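Side-chain contacts in protelomerase (Agrobacterium tumefaciens, PDB 4F43), which cuts and rejoins DNA to generate the covalently closed hairpin ends of a linear chromosome, and also protects those ends: residues V106-E109 with K110-N113; N247-E250 with D251-P254; R125-L128 with K129-D133; V7-S10 with I11-I15. The protein carries 1 engineered substitution. One frame throughout, in Å; residues are numbered along the deposited sequence. Where two conformers were deposited one is given.

Contact 1: V106-E109 with K110-N113. With nucleotides of chain B.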
ATOM      1  N   VAL A 106      -0.262  17.144 -10.438  1.00 21.87           N
ATOM      2  CA  VAL A 106       1.010  16.463 -10.652  1.00 28.09           C
ATOM      3  C   VAL A 106       0.821  14.948 -10.753  1.00 35.89           C
ATOM      4  O   VAL A 106       1.437  14.296 -11.600  1.00 48.69           O
ATOM      5  CB  VAL A 106       2.031  16.802  -9.544  1.00 23.93           C
ATOM      6  CG1 VAL A 106       3.261  15.928  -9.662  1.00 29.35           C
ATOM      7  CG2 VAL A 106       2.420  18.272  -9.610  1.00 17.72           C
ATOM      8  N   LYS A 107      -0.045  14.402  -9.901  1.00 18.99           N
ATOM      9  CA  LYS A 107      -0.334  12.969  -9.906  1.00 16.56           C
ATOM     10  C   LYS A 107      -0.885  12.504 -11.252  1.00 18.10           C
ATOM     11  O   LYS A 107      -0.286  11.652 -11.929  1.00 27.00           O
ATOM     12  CB  LYS A 107      -1.325  12.618  -8.794  1.00 20.48           C
ATOM     13  CG  LYS A 107      -1.772  11.167  -8.809  1.00 23.91           C
ATOM     14  CD  LYS A 107      -2.877  10.914  -7.801  1.00 15.61           C
ATOM     15  CE  LYS A 107      -4.158  11.631  -8.193  1.00 19.77           C
ATOM     16  NZ  LYS A 107      -5.258  11.365  -7.224  1.00 25.49           N
ATOM     17  N   MET A 108      -2.030  13.063 -11.640  1.00 21.30           N
ATOM     18  CA  MET A 108      -2.681  12.695 -12.895  0.57 21.69           C
ATOM     19  C   MET A 108      -1.779  12.978 -14.094  1.00 29.90           C
ATOM     20  O   MET A 108      -1.870  12.314 -15.130  1.00 36.77           O
ATOM     21  CB  MET A 108      -4.007  13.443 -13.045  0.57 17.58           C
ATOM     22  CG  MET A 108      -4.978  13.223 -11.894  0.57 17.36           C
ATOM     23  SD  MET A 108      -5.483  11.501 -11.725  0.57 46.08           S
ATOM     24  CE  MET A 108      -6.288  11.228 -13.302  0.57 24.58           C
ATOM     25  N   GLU A 109      -0.915  13.978 -13.950  1.00 28.48           N
ATOM     26  CA  GLU A 109       0.055  14.295 -14.992  1.00 23.64           C
ATOM     27  C   GLU A 109       1.041  13.143 -15.133  1.00 23.60           C
ATOM     28  O   GLU A 109       1.338  12.703 -16.245  1.00 38.61           O
ATOM     29  CB  GLU A 109       0.811  15.580 -14.658  1.00 36.00           C
ATOM     30  CG  GLU A 109       1.951  15.890 -15.613  1.00 43.96           C
ATOM     31  CD  GLU A 109       2.787  17.069 -15.156  1.00 61.90           C
ATOM     32  OE1 GLU A 109       3.551  16.914 -14.179  1.00 68.35           O
ATOM     33  OE2 GLU A 109       2.675  18.151 -15.771  1.00 64.58           O
ATOM     34  N   LYS A 110       1.543  12.662 -13.999  1.00 21.84           N
ATOM     35  CA  LYS A 110       2.466  11.531 -13.980  1.00 16.66           C
ATOM     36  C   LYS A 110       1.834  10.301 -14.610  1.00 22.25           C
ATOM     37  O   LYS A 110       2.450   9.631 -15.446  1.00 30.80           O
ATOM     38  CB  LYS A 110       2.896  11.211 -12.548  1.00 19.18           C
ATOM     39  CG  LYS A 110       3.867  12.209 -11.949  1.00 31.23           C
ATOM     40  CD  LYS A 110       4.100  11.918 -10.479  1.00 31.70           C
ATOM     41  CE  LYS A 110       5.115  12.870  -9.883  1.00 30.10           C
ATOM     42  NZ  LYS A 110       5.129  12.789  -8.397  1.00 30.65           N
ATOM     43  N   ILE A 111       0.603  10.009 -14.200  1.00 23.52           N
ATOM     44  CA  ILE A 111      -0.134   8.884 -14.767  1.00 25.09           C
ATOM     45  C   ILE A 111      -0.265   9.032 -16.284  1.00 21.51           C
ATOM     46  O   ILE A 111      -0.059   8.073 -17.035  1.00 14.28           O
ATOM     47  CB  ILE A 111      -1.530   8.756 -14.134  1.00 19.86           C
ATOM     48  CG1 ILE A 111      -1.408   8.504 -12.631  1.00 10.68           C
ATOM     49  CG2 ILE A 111      -2.328   7.644 -14.805  1.00  9.36           C
ATOM     50  CD1 ILE A 111      -2.708   8.683 -11.876  1.00 20.68           C
ATOM     51  N   ALA A 112      -0.586  10.245 -16.724  1.00 25.66           N
ATOM     52  CA  ALA A 112      -0.719  10.539 -18.147  1.00 29.49           C
ATOM     53  C   ALA A 112       0.581  10.278 -18.901  1.00 33.45           C
ATOM     54  O   ALA A 112       0.570   9.712 -19.994  1.00 31.44           O
ATOM     55  CB  ALA A 112      -1.168  11.972 -18.351  1.00 32.25           C
ATOM     56  N   ASN A 113       1.699  10.697 -18.314  1.00 32.92           N
ATOM     57  CA  ASN A 113       3.009  10.450 -18.907  1.00 16.71           C
ATOM     58  C   ASN A 113       3.320   8.962 -18.988  1.00 20.63           C
ATOM     59  O   ASN A 113       3.890   8.491 -19.972  1.00 22.63           O
ATOM     60  CB  ASN A 113       4.109  11.161 -18.118  1.00 23.44           C
ATOM     61  CG  ASN A 113       3.998  12.669 -18.189  1.00 31.44           C
ATOM     62  OD1 ASN A 113       3.973  13.349 -17.163  1.00 33.62           O
ATOM     63  ND2 ASN A 113       3.935  13.203 -19.405  1.00 25.39           N
TER
ATOM     64  P    DT B  12       5.849   9.285  -7.473  1.00 29.24           P
ATOM     65  OP1  DT B  12       6.512   8.820  -8.713  1.00 37.47           O
ATOM     66  OP2  DT B  12       5.134  10.581  -7.463  1.00 27.66           O
ATOM     67  O5'  DT B  12       4.827   8.157  -6.984  1.00 27.57           O
ATOM     68  C5'  DT B  12       5.308   6.838  -6.754  1.00 27.78           C
ATOM     69  C4'  DT B  12       4.261   5.988  -6.056  1.00 27.64           C
ATOM     70  O4'  DT B  12       3.890   6.612  -4.800  1.00 27.14           O
ATOM     71  C3'  DT B  12       2.953   5.789  -6.819  1.00 27.83           C
ATOM     72  O3'  DT B  12       2.507   4.456  -6.603  1.00 28.22           O
ATOM     73  C2'  DT B  12       2.019   6.794  -6.161  1.00 27.33           C
ATOM     74  C1'  DT B  12       2.480   6.623  -4.723  1.00 27.06           C
ATOM     75  N1   DT B  12       2.042   7.680  -3.766  1.00 27.47           N
ATOM     76  C2   DT B  12       1.254   7.286  -2.716  1.00 28.78           C
ATOM     77  O2   DT B  12       0.902   6.134  -2.539  1.00 27.05           O
ATOM     78  N3   DT B  12       0.888   8.295  -1.871  1.00 26.55           N
ATOM     79  C4   DT B  12       1.216   9.631  -1.951  1.00 26.45           C
ATOM     80  O4   DT B  12       0.820  10.444  -1.119  1.00 26.50           O
ATOM     81  C5   DT B  12       2.047   9.981  -3.076  1.00 26.47           C
ATOM     82  C7   DT B  12       2.474  11.404  -3.280  1.00 26.57           C
ATOM     83  C6   DT B  12       2.416   9.002  -3.919  1.00 26.58           C
TER
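This is an i to i+4 contact on the surface of helix 97-115, the long rod that runs between the N-terminal helical part and the larger lobe, and Val106 and Lys110 carry it where the helix passes the bound DNA. Lys110 takes its course early: with CG beside its own backbone N (chi1 -73°) and an extended chain beyond, CG passes 3.2 Å from Val106 O. Further out, CE crosses over the Val106 branch and rests 3.6 Å from CG1, so an apolar, beta-branched residue lies against the aliphatic part of the lysine and leaves NZ to the phosphate. The ammonium NZ then reaches the DT12 phosphate of chain B as a hydrogen bond to OP2, modelled so short at 2.4 Å that its exact length is doubtful. Lys107 leaves in another direction; in the modelled conformer its NZ is hydrogen-bonded to O4 of a thymine base. On the remaining flank Met108, as modelled, and Ile111 run alongside one another, and their apolar surfaces meet Glu299 and Leu302 of nearby loops. Two lysines thus appear to address different parts of the DNA, Lys110 probably by charge attraction to a backbone phosphate, which would be largely indifferent to sequence, and Lys107 through a base acceptor.

Contact 2: N247-E250 with D251-P254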
ATOM      1  N   ASN A 247      17.980  -7.633  -4.856  1.00 62.12           N
ATOM      2  CA  ASN A 247      18.910  -8.687  -5.249  1.00 59.48           C
ATOM      3  C   ASN A 247      18.300  -9.778  -6.126  1.00 55.44           C
ATOM      4  O   ASN A 247      18.976 -10.326  -6.997  1.00 60.33           O
ATOM      5  CB  ASN A 247      19.552  -9.317  -4.011  1.00 66.71           C
ATOM      6  CG  ASN A 247      20.375  -8.324  -3.216  1.00 71.41           C
ATOM      7  OD1 ASN A 247      20.967  -7.400  -3.775  1.00 71.49           O
ATOM      8  ND2 ASN A 247      20.416  -8.510  -1.901  1.00 70.39           N
ATOM      9  N   LEU A 248      17.028 -10.094  -5.894  1.00 52.61           N
ATOM     10  CA  LEU A 248      16.357 -11.162  -6.633  1.00 50.14           C
ATOM     11  C   LEU A 248      16.302 -10.910  -8.137  1.00 54.11           C
ATOM     12  O   LEU A 248      17.073 -11.490  -8.902  1.00 62.60           O
ATOM     13  CB  LEU A 248      14.942 -11.388  -6.092  1.00 45.34           C
ATOM     14  CG  LEU A 248      14.806 -12.366  -4.925  1.00 39.88           C
ATOM     15  CD1 LEU A 248      13.346 -12.528  -4.534  1.00 42.03           C
ATOM     16  CD2 LEU A 248      15.418 -13.708  -5.287  1.00 32.71           C
ATOM     17  N   PHE A 249      15.388 -10.040  -8.554  1.00 47.88           N
ATOM     18  CA  PHE A 249      15.186  -9.760  -9.970  1.00 41.04           C
ATOM     19  C   PHE A 249      16.182  -8.715 -10.468  1.00 39.03           C
ATOM     20  O   PHE A 249      15.796  -7.722 -11.083  1.00 41.64           O
ATOM     21  CB  PHE A 249      13.755  -9.277 -10.211  1.00 42.70           C
ATOM     22  CG  PHE A 249      12.737  -9.935  -9.322  1.00 38.99           C
ATOM     23  CD1 PHE A 249      12.211 -11.174  -9.647  1.00 34.62           C
ATOM     24  CD2 PHE A 249      12.306  -9.313  -8.160  1.00 31.98           C
ATOM     25  CE1 PHE A 249      11.275 -11.780  -8.830  1.00 22.04           C
ATOM     26  CE2 PHE A 249      11.371  -9.914  -7.339  1.00 29.53           C
ATOM     27  CZ  PHE A 249      10.855 -11.148  -7.674  1.00 22.90           C
ATOM     28  N   GLU A 250      17.462  -8.955 -10.204  1.00 48.75           N
ATOM     29  CA  GLU A 250      18.520  -8.005 -10.531  1.00 62.46           C
ATOM     30  C   GLU A 250      18.687  -7.770 -12.032  1.00 68.07           C
ATOM     31  O   GLU A 250      18.624  -6.633 -12.500  1.00 65.23           O
ATOM     32  CB  GLU A 250      19.849  -8.469  -9.932  1.00 71.39           C
ATOM     33  CG  GLU A 250      21.051  -7.674 -10.408  1.00 81.64           C
ATOM     34  CD  GLU A 250      21.678  -6.847  -9.305  1.00 87.07           C
ATOM     35  OE1 GLU A 250      21.604  -7.267  -8.131  1.00 89.03           O
ATOM     36  OE2 GLU A 250      22.241  -5.776  -9.613  1.00 88.11           O
ATOM     37  N   ASP A 251      18.900  -8.849 -12.780  1.00 75.53           N
ATOM     38  CA  ASP A 251      19.214  -8.739 -14.201  1.00 80.07           C
ATOM     39  C   ASP A 251      18.083  -9.197 -15.119  1.00 72.20           C
ATOM     40  O   ASP A 251      18.290  -9.377 -16.319  1.00 78.10           O
ATOM     41  CB  ASP A 251      20.496  -9.514 -14.525  1.00 90.66           C
ATOM     42  CG  ASP A 251      21.741  -8.827 -13.998  1.00 97.30           C
ATOM     43  OD1 ASP A 251      21.886  -7.606 -14.216  1.00100.66           O
ATOM     44  OD2 ASP A 251      22.571  -9.506 -13.357  1.00 97.27           O
ATOM     45  N   VAL A 252      16.890  -9.378 -14.562  1.00 59.42           N
ATOM     46  CA  VAL A 252      15.744  -9.803 -15.360  1.00 52.77           C
ATOM     47  C   VAL A 252      14.651  -8.738 -15.398  1.00 56.06           C
ATOM     48  O   VAL A 252      13.695  -8.841 -16.166  1.00 62.56           O
ATOM     49  CB  VAL A 252      15.148 -11.127 -14.846  1.00 51.89           C
ATOM     50  CG1 VAL A 252      16.201 -12.224 -14.869  1.00 49.03           C
ATOM     51  CG2 VAL A 252      14.584 -10.950 -13.447  1.00 56.23           C
ATOM     52  N   TRP A 253      14.802  -7.716 -14.563  1.00 55.05           N
ATOM     53  CA  TRP A 253      13.842  -6.622 -14.507  1.00 47.43           C
ATOM     54  C   TRP A 253      14.182  -5.594 -15.581  1.00 47.78           C
ATOM     55  O   TRP A 253      15.359  -5.367 -15.864  1.00 53.52           O
ATOM     56  CB  TRP A 253      13.869  -5.974 -13.120  1.00 42.65           C
ATOM     57  CG  TRP A 253      12.631  -5.199 -12.779  1.00 37.80           C
ATOM     58  CD1 TRP A 253      12.387  -3.881 -13.043  1.00 34.13           C
ATOM     59  CD2 TRP A 253      11.468  -5.694 -12.105  1.00 39.16           C
ATOM     60  NE1 TRP A 253      11.143  -3.527 -12.579  1.00 32.63           N
ATOM     61  CE2 TRP A 253      10.559  -4.622 -11.998  1.00 45.81           C
ATOM     62  CE3 TRP A 253      11.106  -6.939 -11.581  1.00 34.87           C
ATOM     63  CZ2 TRP A 253       9.313  -4.757 -11.390  1.00 45.38           C
ATOM     64  CZ3 TRP A 253       9.869  -7.070 -10.978  1.00 30.59           C
ATOM     65  CH2 TRP A 253       8.988  -5.986 -10.887  1.00 35.98           C
ATOM     66  N   PRO A 254      13.151  -4.985 -16.194  1.00 39.73           N
ATOM     67  CA  PRO A 254      13.303  -3.934 -17.206  1.00 37.55           C
ATOM     68  C   PRO A 254      14.332  -2.874 -16.818  1.00 35.02           C
ATOM     69  O   PRO A 254      14.345  -2.407 -15.679  1.00 37.86           O
ATOM     70  CB  PRO A 254      11.907  -3.318 -17.263  1.00 32.97           C
ATOM     71  CG  PRO A 254      11.006  -4.472 -16.997  1.00 22.63           C
ATOM     72  CD  PRO A 254      11.737  -5.368 -16.022  1.00 31.34           C
TER
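Phe249 sets its CB against the isopropyl group of Val252, 3.7 Å from CG2, and that same methyl lies at the edge of the phenyl ring, near its plane. The valine branch is put there by its own rotation: chi1 of -59° leaves CG2 between the backbone N and the carbonyl carbon, the crowded position. Trp253 approaches the phenylalanine from another direction. Its CE3 comes within 3.8 Å of Phe249 CB, and the two six-membered rings sit obliquely, their centroids 5.8 Å apart and their planes inclined at 51°, an arrangement that is neither a stack nor a T. Trp253 CB also lies close to the backbone, 3.3 Å from Phe249 O. Leu248 CB lies over one face of the phenyl ring, toward its rim, 3.9 Å above the plane. The backbone can bring these residues together because, past helix 230-248, Phe249 is the centre of an inverse gamma turn, in which Glu250 N makes a weak hydrogen bond to Leu248 O. The turn carries the chain into the loop that precedes helix 263-276, within the catalytic domain of the telomere resolvase family. Phe249 and Trp253 are buried here: Phe249 packs on Val127 and Ile130 of helix 124-134, while the indole packs edge-to-face with Phe121 and satisfies its NE1 with a hydrogen bond to Glu257. The solvent side has the acids. Glu250 and Asp251 run alongside each other, two like charges that solvent probably screens; the position of Asp251, poorly ordered, is uncertain.

Contact 3: R125-L128 with K129-D133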
ATOM      1  N   ARG A 125       8.200 -13.628 -17.665  1.00 35.27           N
ATOM      2  CA  ARG A 125       8.005 -15.055 -17.423  1.00 47.65           C
ATOM      3  C   ARG A 125       9.025 -15.572 -16.416  1.00 46.10           C
ATOM      4  O   ARG A 125       8.708 -16.391 -15.548  1.00 34.32           O
ATOM      5  CB  ARG A 125       8.116 -15.845 -18.729  1.00 44.81           C
ATOM      6  CG  ARG A 125       7.032 -15.534 -19.748  1.00 49.81           C
ATOM      7  CD  ARG A 125       7.227 -16.345 -21.020  1.00 56.99           C
ATOM      8  NE  ARG A 125       6.114 -16.182 -21.950  1.00 56.68           N
ATOM      9  CZ  ARG A 125       5.028 -16.949 -21.956  1.00 55.21           C
ATOM     10  NH1 ARG A 125       4.907 -17.934 -21.077  1.00 54.50           N
ATOM     11  NH2 ARG A 125       4.063 -16.729 -22.839  1.00 56.67           N
ATOM     12  N   GLN A 126      10.253 -15.078 -16.539  1.00 56.33           N
ATOM     13  CA  GLN A 126      11.328 -15.454 -15.634  1.00 57.70           C
ATOM     14  C   GLN A 126      11.024 -14.980 -14.218  1.00 61.39           C
ATOM     15  O   GLN A 126      11.283 -15.690 -13.253  1.00 57.40           O
ATOM     16  CB  GLN A 126      12.658 -14.870 -16.109  1.00 59.40           C
ATOM     17  CG  GLN A 126      12.993 -15.203 -17.551  1.00 67.11           C
ATOM     18  CD  GLN A 126      14.416 -14.836 -17.918  1.00 75.83           C
ATOM     19  OE1 GLN A 126      15.335 -14.981 -17.112  1.00 79.71           O
ATOM     20  NE2 GLN A 126      14.607 -14.350 -19.139  1.00 76.06           N
ATOM     21  N   VAL A 127      10.467 -13.778 -14.105  1.00 51.49           N
ATOM     22  CA  VAL A 127      10.094 -13.221 -12.810  1.00 45.14           C
ATOM     23  C   VAL A 127       8.983 -14.048 -12.165  1.00 38.27           C
ATOM     24  O   VAL A 127       9.048 -14.380 -10.977  1.00 39.31           O
ATOM     25  CB  VAL A 127       9.627 -11.756 -12.942  1.00 38.02           C
ATOM     26  CG1 VAL A 127       9.104 -11.238 -11.610  1.00 44.86           C
ATOM     27  CG2 VAL A 127      10.759 -10.880 -13.455  1.00 21.45           C
ATOM     28  N   LEU A 128       7.966 -14.373 -12.959  1.00 28.76           N
ATOM     29  CA  LEU A 128       6.868 -15.219 -12.499  1.00 29.99           C
ATOM     30  C   LEU A 128       7.390 -16.564 -12.008  1.00 39.32           C
ATOM     31  O   LEU A 128       6.952 -17.075 -10.972  1.00 39.34           O
ATOM     32  CB  LEU A 128       5.850 -15.430 -13.622  1.00 29.72           C
ATOM     33  CG  LEU A 128       5.074 -14.192 -14.074  1.00 40.80           C
ATOM     34  CD1 LEU A 128       4.265 -14.490 -15.325  1.00 40.76           C
ATOM     35  CD2 LEU A 128       4.172 -13.699 -12.955  1.00 47.16           C
ATOM     36  N   LYS A 129       8.332 -17.129 -12.756  1.00 39.39           N
ATOM     37  CA  LYS A 129       8.955 -18.389 -12.371  1.00 43.95           C
ATOM     38  C   LYS A 129       9.720 -18.241 -11.058  1.00 40.88           C
ATOM     39  O   LYS A 129       9.698 -19.138 -10.215  1.00 42.77           O
ATOM     40  CB  LYS A 129       9.892 -18.887 -13.472  1.00 56.74           C
ATOM     41  CG  LYS A 129      10.568 -20.209 -13.148  1.00 59.52           C
ATOM     42  CD  LYS A 129       9.549 -21.332 -13.020  1.00 61.95           C
ATOM     43  CE  LYS A 129      10.142 -22.538 -12.310  1.00 69.64           C
ATOM     44  NZ  LYS A 129      11.435 -22.971 -12.912  1.00 77.16           N
ATOM     45  N   ILE A 130      10.391 -17.105 -10.891  1.00 31.73           N
ATOM     46  CA  ILE A 130      11.133 -16.825  -9.666  1.00 23.86           C
ATOM     47  C   ILE A 130      10.198 -16.776  -8.464  1.00 21.49           C
ATOM     48  O   ILE A 130      10.493 -17.355  -7.420  1.00 29.34           O
ATOM     49  CB  ILE A 130      11.930 -15.504  -9.760  1.00 26.95           C
ATOM     50  CG1 ILE A 130      13.095 -15.649 -10.739  1.00 25.68           C
ATOM     51  CG2 ILE A 130      12.470 -15.103  -8.396  1.00 24.57           C
ATOM     52  CD1 ILE A 130      13.888 -14.375 -10.935  1.00 24.66           C
ATOM     53  N   CYS A 131       9.068 -16.092  -8.615  1.00 21.81           N
ATOM     54  CA  CYS A 131       8.072 -16.043  -7.548  1.00 23.59           C
ATOM     55  C   CYS A 131       7.537 -17.441  -7.235  1.00 35.70           C
ATOM     56  O   CYS A 131       7.437 -17.839  -6.067  1.00 47.26           O
ATOM     57  CB  CYS A 131       6.924 -15.103  -7.922  1.00 20.79           C
ATOM     58  SG  CYS A 131       7.417 -13.374  -8.121  1.00 53.31           S
ATOM     59  N   GLU A 132       7.213 -18.185  -8.290  1.00 31.97           N
ATOM     60  CA  GLU A 132       6.723 -19.553  -8.152  1.00 36.59           C
ATOM     61  C   GLU A 132       7.725 -20.434  -7.410  1.00 45.63           C
ATOM     62  O   GLU A 132       7.340 -21.356  -6.692  1.00 53.80           O
ATOM     63  CB  GLU A 132       6.418 -20.150  -9.526  1.00 38.23           C
ATOM     64  CG  GLU A 132       5.656 -21.462  -9.476  1.00 51.42           C
ATOM     65  CD  GLU A 132       5.447 -22.064 -10.851  1.00 62.62           C
ATOM     66  OE1 GLU A 132       4.320 -22.519 -11.136  1.00 62.23           O
ATOM     67  OE2 GLU A 132       6.411 -22.087 -11.646  1.00 69.42           O
ATOM     68  N   ASP A 133       9.010 -20.143  -7.585  1.00 42.88           N
ATOM     69  CA  ASP A 133      10.062 -20.874  -6.891  1.00 41.49           C
ATOM     70  C   ASP A 133      10.169 -20.416  -5.442  1.00 36.15           C
ATOM     71  O   ASP A 133      10.484 -21.207  -4.554  1.00 37.58           O
ATOM     72  CB  ASP A 133      11.400 -20.702  -7.608  1.00 46.71           C
ATOM     73  CG  ASP A 133      11.407 -21.344  -8.980  1.00 55.26           C
ATOM     74  OD1 ASP A 133      10.732 -22.381  -9.151  1.00 57.31           O
ATOM     75  OD2 ASP A 133      12.080 -20.810  -9.885  1.00 52.86           O
TER
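Helix 124-134 of the catalytic domain carries this contact, in which Val127 and Cys131, one turn apart, share its inner side. Their side chains meet loosely, CG1 to SG at 4.4 Å. The thiol lies beside its own backbone N (chi1 -64°), which brings SG back over the preceding turn to 3.4 Å from Val127 O. That carbonyl already accepts the regular helical hydrogen bond from Cys131 N at 2.9 Å. Ile130 leans back in the same manner: its CG1 is 3.1 Å from Gln126 O, the acceptor of the helical bond from Ile130 N. Cysteine, small and only weakly polar, fits the buried side where Met150 of helix 140-151 packs on it and on Leu128. The polar residues lie round the outer side. Lys129 bends at chi2 and again at chi4, and its NZ makes a long salt bridge to OD2 of Asp133, 3.8 Å away, one turn further on. Glu132 gives OE1 to a hydrogen bond with Thr204. Valine, leucine, isoleucine and cysteine directed into the protein, with lysine and acids on the outside, are the pattern of an amphipathic helix packed on the surface of a mainly helical domain.

Contact 4: V7-S10 with I11-I15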
ATOM      1  N   VAL A   7      -4.457  13.443  25.092  1.00 53.27           N
ATOM      2  CA  VAL A   7      -3.105  12.923  24.921  1.00 49.19           C
ATOM      3  C   VAL A   7      -3.036  11.889  23.794  1.00 48.01           C
ATOM      4  O   VAL A   7      -3.780  10.908  23.788  1.00 48.77           O
ATOM      5  CB  VAL A   7      -2.566  12.316  26.237  1.00 42.56           C
ATOM      6  CG1 VAL A   7      -3.629  11.456  26.909  1.00 45.87           C
ATOM      7  CG2 VAL A   7      -1.292  11.520  25.981  1.00 29.88           C
ATOM      8  N   ALA A   8      -2.147  12.127  22.835  1.00 44.45           N
ATOM      9  CA  ALA A   8      -1.928  11.186  21.744  1.00 45.69           C
ATOM     10  C   ALA A   8      -0.963  10.099  22.198  1.00 49.24           C
ATOM     11  O   ALA A   8       0.252  10.236  22.053  1.00 47.70           O
ATOM     12  CB  ALA A   8      -1.392  11.904  20.518  1.00 48.98           C
ATOM     13  N   THR A   9      -1.516   9.021  22.744  1.00 58.10           N
ATOM     14  CA  THR A   9      -0.726   7.966  23.373  1.00 53.73           C
ATOM     15  C   THR A   9       0.243   7.288  22.407  1.00 46.36           C
ATOM     16  O   THR A   9       1.287   6.786  22.821  1.00 44.70           O
ATOM     17  CB  THR A   9      -1.632   6.891  24.005  1.00 52.30           C
ATOM     18  OG1 THR A   9      -2.846   7.494  24.469  1.00 43.94           O
ATOM     19  CG2 THR A   9      -0.926   6.213  25.172  1.00 58.47           C
ATOM     20  N   SER A  10      -0.110   7.273  21.125  1.00 46.11           N
ATOM     21  CA  SER A  10       0.726   6.653  20.102  1.00 42.89           C
ATOM     22  C   SER A  10       2.103   7.309  20.042  1.00 39.32           C
ATOM     23  O   SER A  10       3.133   6.642  20.189  1.00 46.20           O
ATOM     24  CB  SER A  10       0.045   6.750  18.736  1.00 50.75           C
ATOM     25  OG  SER A  10      -1.246   6.166  18.765  1.00 60.41           O
ATOM     26  N   ILE A  11       2.106   8.620  19.831  1.00 34.89           N
ATOM     27  CA  ILE A  11       3.338   9.396  19.743  1.00 41.71           C
ATOM     28  C   ILE A  11       4.160   9.261  21.020  1.00 53.22           C
ATOM     29  O   ILE A  11       5.368   9.022  20.972  1.00 65.65           O
ATOM     30  CB  ILE A  11       3.041  10.888  19.514  1.00 35.54           C
ATOM     31  CG1 ILE A  11       1.892  11.064  18.517  1.00 32.88           C
ATOM     32  CG2 ILE A  11       4.294  11.614  19.050  1.00 35.66           C
ATOM     33  CD1 ILE A  11       2.206  10.564  17.124  1.00 34.67           C
ATOM     34  N   VAL A  12       3.486   9.413  22.156  1.00 50.47           N
ATOM     35  CA  VAL A  12       4.126   9.331  23.465  1.00 49.29           C
ATOM     36  C   VAL A  12       4.828   7.993  23.675  1.00 54.96           C
ATOM     37  O   VAL A  12       5.984   7.955  24.093  1.00 59.81           O
ATOM     38  CB  VAL A  12       3.111   9.564  24.602  1.00 46.11           C
ATOM     39  CG1 VAL A  12       3.762   9.337  25.958  1.00 46.65           C
ATOM     40  CG2 VAL A  12       2.529  10.966  24.512  1.00 47.66           C
ATOM     41  N   GLU A  13       4.131   6.901  23.379  1.00 52.10           N
ATOM     42  CA  GLU A  13       4.716   5.570  23.500  1.00 53.62           C
ATOM     43  C   GLU A  13       5.873   5.390  22.523  1.00 55.33           C
ATOM     44  O   GLU A  13       6.891   4.775  22.855  1.00 63.95           O
ATOM     45  CB  GLU A  13       3.653   4.491  23.281  1.00 53.60           C
ATOM     46  CG  GLU A  13       2.640   4.387  24.409  1.00 58.96           C
ATOM     47  CD  GLU A  13       1.537   3.391  24.116  1.00 69.14           C
ATOM     48  OE1 GLU A  13       1.518   2.833  22.999  1.00 76.35           O
ATOM     49  OE2 GLU A  13       0.687   3.164  25.004  1.00 69.28           O
ATOM     50  N   LYS A  14       5.722   5.944  21.323  1.00 49.96           N
ATOM     51  CA  LYS A  14       6.783   5.884  20.320  1.00 41.20           C
ATOM     52  C   LYS A  14       8.025   6.659  20.754  1.00 44.08           C
ATOM     53  O   LYS A  14       9.132   6.381  20.292  1.00 44.80           O
ATOM     54  CB  LYS A  14       6.286   6.401  18.967  1.00 34.27           C
ATOM     55  CG  LYS A  14       5.395   5.421  18.225  1.00 36.23           C
ATOM     56  CD  LYS A  14       5.055   5.931  16.837  1.00 44.35           C
ATOM     57  CE  LYS A  14       4.242   4.910  16.061  1.00 45.29           C
ATOM     58  NZ  LYS A  14       3.923   5.387  14.688  1.00 47.48           N
ATOM     59  N   ILE A  15       7.836   7.633  21.639  1.00 50.31           N
ATOM     60  CA  ILE A  15       8.953   8.398  22.182  1.00 61.59           C
ATOM     61  C   ILE A  15       9.595   7.669  23.361  1.00 66.85           C
ATOM     62  O   ILE A  15      10.822   7.595  23.467  1.00 68.56           O
ATOM     63  CB  ILE A  15       8.508   9.806  22.622  1.00 60.90           C
ATOM     64  CG1 ILE A  15       8.048  10.619  21.411  1.00 53.30           C
ATOM     65  CG2 ILE A  15       9.640  10.529  23.337  1.00 68.82           C
ATOM     66  CD1 ILE A  15       7.492  11.979  21.764  1.00 50.85           C
TER
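Glu13 folds back over Thr9, one turn earlier in helix 9-18, and almost every atom of its side chain meets that residue. CB begins 3.3 Å from Thr9 O. Because chi1 (-70°) places CG beside the backbone N, the chain leans toward the preceding turn, and CG comes to 3.2 Å from Thr9 O. CD lies near both Thr9 O and Thr9 CG2, OE1 stays 4.0 Å from Thr9 O, and OE2 ends 3.5 Å from Thr9 CG2. The two side chains cross at a slant, carboxylate against methyl, while the backbone below them is tied by the hydrogen bond from Glu13 N to Thr9 O at 2.9 Å. This is the first turn of the helix, and Ala8 holds the N-cap position. Alanine offers no side-chain acceptor there, but its carbonyl starts the helical series with a straight though weak bond, 3.3 Å from Val12 N to Ala8 O. What alanine does offer is a small apolar surface: its CB lies 3.9 Å from Ile11 CG1, and Ile11 continues onto Leu30 of helix 28-40. Ahead of the cap, Val7 crosses Val12 at about a right angle, CG2 4.1 Å from CG2, a single methyl contact that lays Val7 beside the first turn. Ser10, compact and polar, hydrogen-bonds Glu81 through OG. Since the carboxylate of Glu13 has the methyl and the carbonyl of Thr9 beside it, nothing in this contact balances its charge; near the helix N-terminus that charge probably interacts favourably with the helix dipole.

In the fold
Along the chain the order is contact 4, contact 1, contact 3, contact 2. Contact 4 opens helix 9-18 in the N-terminal helical part, its centre about 43 Å from that of contact 3, on the opposite side of the chain's centre. Contact 1 lies on helix 97-115 between these parts, centres about 37 Å from contact 4 and 26 Å from contact 2. Contacts 2 and 3 both belong to the catalytic domain and touch directly: Phe249 CE1 is 3.6 Å from Ile130 CG2, joining the turn that follows helix 230-248 to helix 124-134. The two contacts thus share one apolar interface within the catalytic part, while contact 1 meets the DNA from the connecting helix.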